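Long-range contact in multiheme cytochrome cf (Carboxydothermus ferrireducens DSM 11255, PDB 6QVM), which probably passes electrons through its eleven c-type hemes to insoluble Fe(III) outside the cell, while set in the S-layer: residues 236-248 and 343-355. Numbering follows the deposited sequence.
Sequences SKFSATWHPNMVK and LFTEPGIGCEACH. With HEC (heme c), chain I.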
loop_
_atom_site.group_PDB
_atom_site.type_symbol
_atom_site.label_atom_id
_atom_site.label_comp_id
_atom_site.label_asym_id
_atom_site.label_seq_id
_atom_site.Cartn_x
_atom_site.Cartn_y
_atom_site.Cartn_z
ATOM N N SER A 236 -8.879 1.916 6.587
ATOM C CA SER A 236 -9.716 0.752 6.866
ATOM C C SER A 236 -10.054 -0.008 5.592
ATOM O O SER A 236 -10.228 -1.232 5.626
ATOM C CB SER A 236 -10.994 1.175 7.591
ATOM O OG SER A 236 -11.804 2.008 6.780
ATOM N N LYS A 237 -10.138 0.694 4.461
ATOM C CA LYS A 237 -10.411 0.023 3.198
ATOM C C LYS A 237 -9.262 -0.869 2.755
ATOM O O LYS A 237 -9.441 -1.674 1.831
ATOM C CB LYS A 237 -10.710 1.052 2.108
ATOM N N PHE A 238 -8.083 -0.728 3.370
ATOM C CA PHE A 238 -6.980 -1.634 3.056
ATOM C C PHE A 238 -7.308 -3.062 3.477
ATOM O O PHE A 238 -6.891 -4.027 2.822
ATOM C CB PHE A 238 -5.693 -1.168 3.730
ATOM C CG PHE A 238 -4.581 -2.157 3.642
ATOM C CD1 PHE A 238 -3.800 -2.234 2.504
ATOM C CD2 PHE A 238 -4.312 -3.010 4.696
ATOM C CE1 PHE A 238 -2.764 -3.144 2.420
ATOM C CE2 PHE A 238 -3.278 -3.923 4.622
ATOM C CZ PHE A 238 -2.501 -3.994 3.480
ATOM N N SER A 239 -8.066 -3.216 4.562
ATOM C CA SER A 239 -8.388 -4.543 5.072
ATOM C C SER A 239 -9.234 -5.363 4.106
ATOM O O SER A 239 -9.427 -6.562 4.339
ATOM C CB SER A 239 -9.108 -4.427 6.421
ATOM O OG SER A 239 -8.247 -3.855 7.392
ATOM N N ALA A 240 -9.744 -4.749 3.039
ATOM C CA ALA A 240 -10.545 -5.453 2.049
ATOM C C ALA A 240 -9.772 -5.788 0.781
ATOM O O ALA A 240 -10.279 -6.553 -0.046
ATOM C CB ALA A 240 -11.790 -4.632 1.683
ATOM N N THR A 241 -8.576 -5.229 0.598
ATOM C CA THR A 241 -7.731 -5.665 -0.502
ATOM C C THR A 241 -7.226 -7.082 -0.234
ATOM O O THR A 241 -7.262 -7.581 0.894
ATOM C CB THR A 241 -6.558 -4.704 -0.713
ATOM O OG1 THR A 241 -5.692 -4.731 0.428
ATOM C CG2 THR A 241 -7.063 -3.277 -0.923
ATOM N N TRP A 242 -6.762 -7.741 -1.296
ATOM C CA TRP A 242 -6.411 -9.152 -1.182
ATOM C C TRP A 242 -5.089 -9.361 -0.453
ATOM O O TRP A 242 -4.887 -10.414 0.161
ATOM C CB TRP A 242 -6.386 -9.794 -2.569
ATOM C CG TRP A 242 -7.772 -10.051 -3.070
ATOM C CD1 TRP A 242 -8.461 -9.332 -4.008
ATOM C CD2 TRP A 242 -8.657 -11.089 -2.629
ATOM N NE1 TRP A 242 -9.714 -9.869 -4.184
ATOM C CE2 TRP A 242 -9.861 -10.944 -3.346
ATOM C CE3 TRP A 242 -8.544 -12.135 -1.702
ATOM C CZ2 TRP A 242 -10.943 -11.801 -3.165
ATOM C CZ3 TRP A 242 -9.622 -12.980 -1.519
ATOM C CH2 TRP A 242 -10.807 -12.809 -2.246
ATOM N N HIS A 243 -4.194 -8.371 -0.497
ATOM C CA HIS A 243 -2.874 -8.455 0.124
ATOM C C HIS A 243 -2.960 -8.930 1.576
ATOM O O HIS A 243 -2.376 -9.971 1.905
ATOM C CB HIS A 243 -2.144 -7.107 0.042
ATOM C CG HIS A 243 -1.359 -6.914 -1.214
ATOM N ND1 HIS A 243 -1.268 -5.695 -1.852
ATOM C CD2 HIS A 243 -0.630 -7.782 -1.954
ATOM C CE1 HIS A 243 -0.511 -5.820 -2.928
ATOM N NE2 HIS A 243 -0.111 -7.077 -3.012
ATOM N N PRO A 244 -3.684 -8.242 2.469
ATOM C CA PRO A 244 -3.705 -8.693 3.869
ATOM C C PRO A 244 -4.527 -9.950 4.102
ATOM O O PRO A 244 -4.481 -10.493 5.213
ATOM C CB PRO A 244 -4.307 -7.497 4.611
ATOM C CG PRO A 244 -5.220 -6.894 3.616
ATOM C CD PRO A 244 -4.528 -7.044 2.287
ATOM N N ASN A 245 -5.257 -10.439 3.099
ATOM C CA ASN A 245 -6.123 -11.602 3.249
ATOM C C ASN A 245 -5.558 -12.865 2.608
ATOM O O ASN A 245 -6.280 -13.859 2.481
ATOM C CB ASN A 245 -7.508 -11.300 2.666
ATOM C CG ASN A 245 -8.271 -10.264 3.474
ATOM O OD1 ASN A 245 -8.656 -10.513 4.617
ATOM N ND2 ASN A 245 -8.497 -9.098 2.883
ATOM N N MET A 246 -4.287 -12.856 2.205
ATOM C CA MET A 246 -3.733 -13.986 1.462
ATOM C C MET A 246 -3.739 -15.276 2.276
ATOM O O MET A 246 -3.914 -16.365 1.713
ATOM C CB MET A 246 -2.311 -13.656 1.001
ATOM C CG MET A 246 -1.594 -14.779 0.265
ATOM S SD MET A 246 -2.293 -15.131 -1.360
ATOM C CE MET A 246 -1.038 -16.205 -2.053
ATOM N N VAL A 247 -3.573 -15.182 3.594
ATOM C CA VAL A 247 -3.396 -16.352 4.449
ATOM C C VAL A 247 -4.413 -16.288 5.580
ATOM O O VAL A 247 -4.417 -15.332 6.367
ATOM C CB VAL A 247 -1.965 -16.439 5.005
ATOM C CG1 VAL A 247 -1.817 -17.631 5.924
ATOM C CG2 VAL A 247 -0.955 -16.498 3.862
ATOM N N LYS A 248 -5.259 -17.309 5.670
ATOM C CA LYS A 248 -6.308 -17.388 6.674
ATOM C C LYS A 248 -6.191 -18.675 7.477
ATOM O O LYS A 248 -5.491 -19.616 7.091
ATOM C CB LYS A 248 -7.703 -17.326 6.042
ATOM C CG LYS A 248 -8.021 -16.018 5.344
ATOM C CD LYS A 248 -7.853 -14.863 6.308
ATOM C CE LYS A 248 -8.320 -13.563 5.696
ATOM N NZ LYS A 248 -8.086 -12.421 6.613
ATOM N N LEU A 343 8.453 -17.882 11.823
ATOM C CA LEU A 343 9.100 -16.641 12.227
ATOM C C LEU A 343 8.296 -15.404 11.858
ATOM O O LEU A 343 8.662 -14.298 12.276
ATOM C CB LEU A 343 10.498 -16.543 11.603
ATOM C CG LEU A 343 11.525 -17.584 12.064
ATOM C CD1 LEU A 343 12.909 -17.286 11.507
ATOM C CD2 LEU A 343 11.562 -17.664 13.579
ATOM N N PHE A 344 7.233 -15.554 11.070
ATOM C CA PHE A 344 6.397 -14.411 10.741
ATOM C C PHE A 344 5.363 -14.165 11.833
ATOM O O PHE A 344 4.941 -15.080 12.543
ATOM C CB PHE A 344 5.699 -14.608 9.393
ATOM C CG PHE A 344 4.748 -15.771 9.357
ATOM C CD1 PHE A 344 3.404 -15.592 9.641
ATOM C CD2 PHE A 344 5.190 -17.039 9.014
ATOM C CE1 PHE A 344 2.521 -16.655 9.605
ATOM C CE2 PHE A 344 4.311 -18.109 8.968
ATOM C CZ PHE A 344 2.974 -17.918 9.271
ATOM N N THR A 345 4.949 -12.906 11.952
ATOM C CA THR A 345 3.987 -12.502 12.966
ATOM C C THR A 345 2.661 -12.012 12.404
ATOM O O THR A 345 1.740 -11.767 13.190
ATOM C CB THR A 345 4.582 -11.400 13.856
ATOM O OG1 THR A 345 5.005 -10.299 13.040
ATOM C CG2 THR A 345 5.769 -11.932 14.648
ATOM N N GLU A 346 2.538 -11.845 11.089
ATOM C CA GLU A 346 1.286 -11.425 10.471
ATOM C C GLU A 346 1.045 -12.282 9.236
ATOM O O GLU A 346 1.855 -12.240 8.289
ATOM C CB GLU A 346 1.310 -9.942 10.109
ATOM C CG GLU A 346 -0.026 -9.421 9.587
ATOM C CD GLU A 346 0.015 -7.941 9.245
ATOM O OE1 GLU A 346 -0.900 -7.475 8.530
ATOM O OE2 GLU A 346 0.968 -7.252 9.684
ATOM N N PRO A 347 -0.026 -13.065 9.195
ATOM C CA PRO A 347 -0.376 -13.754 7.950
ATOM C C PRO A 347 -0.888 -12.750 6.931
ATOM O O PRO A 347 -1.636 -11.831 7.270
ATOM C CB PRO A 347 -1.470 -14.737 8.379
ATOM C CG PRO A 347 -2.079 -14.100 9.579
ATOM C CD PRO A 347 -0.953 -13.398 10.294
ATOM N N GLY A 348 -0.471 -12.921 5.679
ATOM C CA GLY A 348 -0.855 -11.987 4.641
ATOM C C GLY A 348 0.144 -10.866 4.477
ATOM O O GLY A 348 1.132 -10.738 5.210
ATOM N N ILE A 349 -0.117 -10.034 3.472
ATOM C CA ILE A 349 0.752 -8.909 3.140
ATOM C C ILE A 349 0.183 -7.682 3.843
ATOM O O ILE A 349 -0.792 -7.086 3.387
ATOM C CB ILE A 349 0.863 -8.700 1.625
ATOM C CG1 ILE A 349 1.528 -9.905 0.960
ATOM C CG2 ILE A 349 1.620 -7.425 1.306
ATOM C CD1 ILE A 349 0.577 -10.998 0.555
ATOM N N GLY A 350 0.783 -7.324 4.978
ATOM C CA GLY A 350 0.344 -6.180 5.746
ATOM C C GLY A 350 1.053 -4.900 5.341
ATOM O O GLY A 350 1.872 -4.870 4.423
ATOM N N CYS A 351 0.725 -3.827 6.066
ATOM C CA CYS A 351 1.330 -2.527 5.794
ATOM C C CYS A 351 2.844 -2.613 5.779
ATOM O O CYS A 351 3.503 -2.038 4.904
ATOM C CB CYS A 351 0.888 -1.501 6.838
ATOM S SG CYS A 351 -0.843 -1.586 7.309
ATOM N N GLU A 352 3.413 -3.337 6.737
ATOM C CA GLU A 352 4.856 -3.359 6.910
ATOM C C GLU A 352 5.569 -4.219 5.883
ATOM O O GLU A 352 6.805 -4.225 5.861
ATOM C CB GLU A 352 5.176 -3.830 8.325
ATOM C CG GLU A 352 4.683 -2.854 9.393
ATOM C CD GLU A 352 4.598 -3.476 10.779
ATOM O OE1 GLU A 352 5.430 -3.118 11.650
ATOM O OE2 GLU A 352 3.707 -4.333 10.984
ATOM N N ALA A 353 4.831 -4.936 5.032
ATOM C CA ALA A 353 5.488 -5.645 3.942
ATOM C C ALA A 353 6.063 -4.666 2.928
ATOM O O ALA A 353 7.040 -4.980 2.244
ATOM C CB ALA A 353 4.515 -6.607 3.265
ATOM N N CYS A 354 5.488 -3.473 2.840
ATOM C CA CYS A 354 6.006 -2.395 2.006
ATOM C C CYS A 354 6.689 -1.289 2.800
ATOM O O CYS A 354 7.697 -0.740 2.346
ATOM C CB CYS A 354 4.874 -1.779 1.179
ATOM S SG CYS A 354 3.955 -2.953 0.163
ATOM N N HIS A 355 6.191 -0.971 3.993
ATOM C CA HIS A 355 6.708 0.139 4.786
ATOM C C HIS A 355 7.781 -0.295 5.770
ATOM O O HIS A 355 8.301 0.546 6.511
ATOM C CB HIS A 355 5.561 0.832 5.535
ATOM C CG HIS A 355 4.565 1.490 4.634
ATOM N ND1 HIS A 355 4.789 2.716 4.045
ATOM C CD2 HIS A 355 3.345 1.085 4.205
ATOM C CE1 HIS A 355 3.748 3.042 3.299
ATOM N NE2 HIS A 355 2.857 2.070 3.382
HETATM FE FE HEC I . 1.304 2.568 2.329
HETATM C CHA HEC I . 2.163 5.653 1.106
HETATM C CHB HEC I . 0.257 4.076 5.262
HETATM C CHC HEC I . 0.110 -0.440 3.448
HETATM C CHD HEC I . 2.932 0.981 -0.242
HETATM N NA HEC I . 1.223 4.498 3.057
HETATM C C1A HEC I . 1.659 5.629 2.391
HETATM C C2A HEC I . 1.496 6.781 3.259
HETATM C C3A HEC I . 0.980 6.331 4.415
HETATM C C4A HEC I . 0.798 4.898 4.303
HETATM C CMA HEC I . 0.641 7.160 5.669
HETATM C CAA HEC I . 1.905 8.229 2.865
HETATM C CBA HEC I . 0.781 9.274 2.911
HETATM C CGA HEC I . -0.543 8.735 2.429
HETATM O O1A HEC I . -0.606 8.202 1.288
HETATM O O2A HEC I . -1.543 8.860 3.186
HETATM N NB HEC I . 0.386 1.924 4.051
HETATM C C1B HEC I . -0.049 2.742 5.084
HETATM C C2B HEC I . -0.882 1.948 5.961
HETATM C C3B HEC I . -0.915 0.685 5.476
HETATM C C4B HEC I . -0.128 0.658 4.250
HETATM C CMB HEC I . -1.511 2.498 7.262
HETATM C CAB HEC I . -1.652 -0.545 6.073
HETATM C CBB HEC I . -3.159 -0.272 6.280
HETATM N NC HEC I . 1.538 0.629 1.744
HETATM C C1C HEC I . 0.909 -0.461 2.320
HETATM C C2C HEC I . 1.263 -1.649 1.561
HETATM C C3C HEC I . 1.931 -1.243 0.457
HETATM C C4C HEC I . 2.190 0.186 0.609
HETATM C CMC HEC I . 0.619 -3.033 1.807
HETATM C CAC HEC I . 2.513 -2.118 -0.693
HETATM C CBC HEC I . 1.479 -3.029 -1.399
HETATM N ND HEC I . 2.398 3.215 0.698
HETATM C C1D HEC I . 2.931 2.361 -0.263
HETATM C C2D HEC I . 3.518 3.161 -1.305
HETATM C C3D HEC I . 3.289 4.618 -0.889
HETATM C C4D HEC I . 2.576 4.558 0.367
HETATM C CMD HEC I . 4.229 2.649 -2.568
HETATM C CAD HEC I . 3.698 5.878 -1.674
HETATM C CBD HEC I . 2.415 6.329 -2.373
HETATM C CGD HEC I . 2.712 7.114 -3.626
HETATM O O1D HEC I . 1.878 7.052 -4.574
HETATM O O2D HEC I . 3.775 7.794 -3.679
#
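The Phe238 ring lies between the carbonyl of Ile349 and the rim of the heme held by Cys351 and Cys354. Its CG is anti to the backbone N (chi1 170°), which extends the ring along the heme border: CB and CG lie against the vinyl-derived carbon CBB, CD2 comes within 3.4 Å of HEC CBB, CE2 meets CBB and CAB, CE1 meets the methyl CMC, and CZ ends 3.5 Å from Ile349 O, which sits at the ring edge near its plane. Heme CAB, the carbon bonded to Cys351 SG, lies over one face, offset toward the rim, and the sulfur itself approaches obliquely, 4.8 Å from the ring centroid. With an alanine here the ring's place between the thioether and Ile349 O is likely to be left as a gap. The sequence Cys351-Glu352-Ala353-Cys354-His355 is a CXXCH heme c motif: two thioethers fix the porphyrin, and His355 NE2 binds the iron opposite His480. His243, with His387, ligates the iron of another heme, so the contact links an axial ligand of one heme to the chain just before the CXXCH of another. That link includes a nearly straight bond from Ile349 N to His243 O (2.8 Å, 164°). Ile349 CG2 lies obliquely against CG and CD2 of the imidazole, while CD1 lies near His243 O and against Met246 CB. Gly348 runs close by Pro244, where a CB would clash with Pro244 O. Beyond it, the Val247 and Pro347 side chains cross at about a right angle, CG1 of Val247 3.8 Å from CB of Pro347, beside Trp310 and Tyr272.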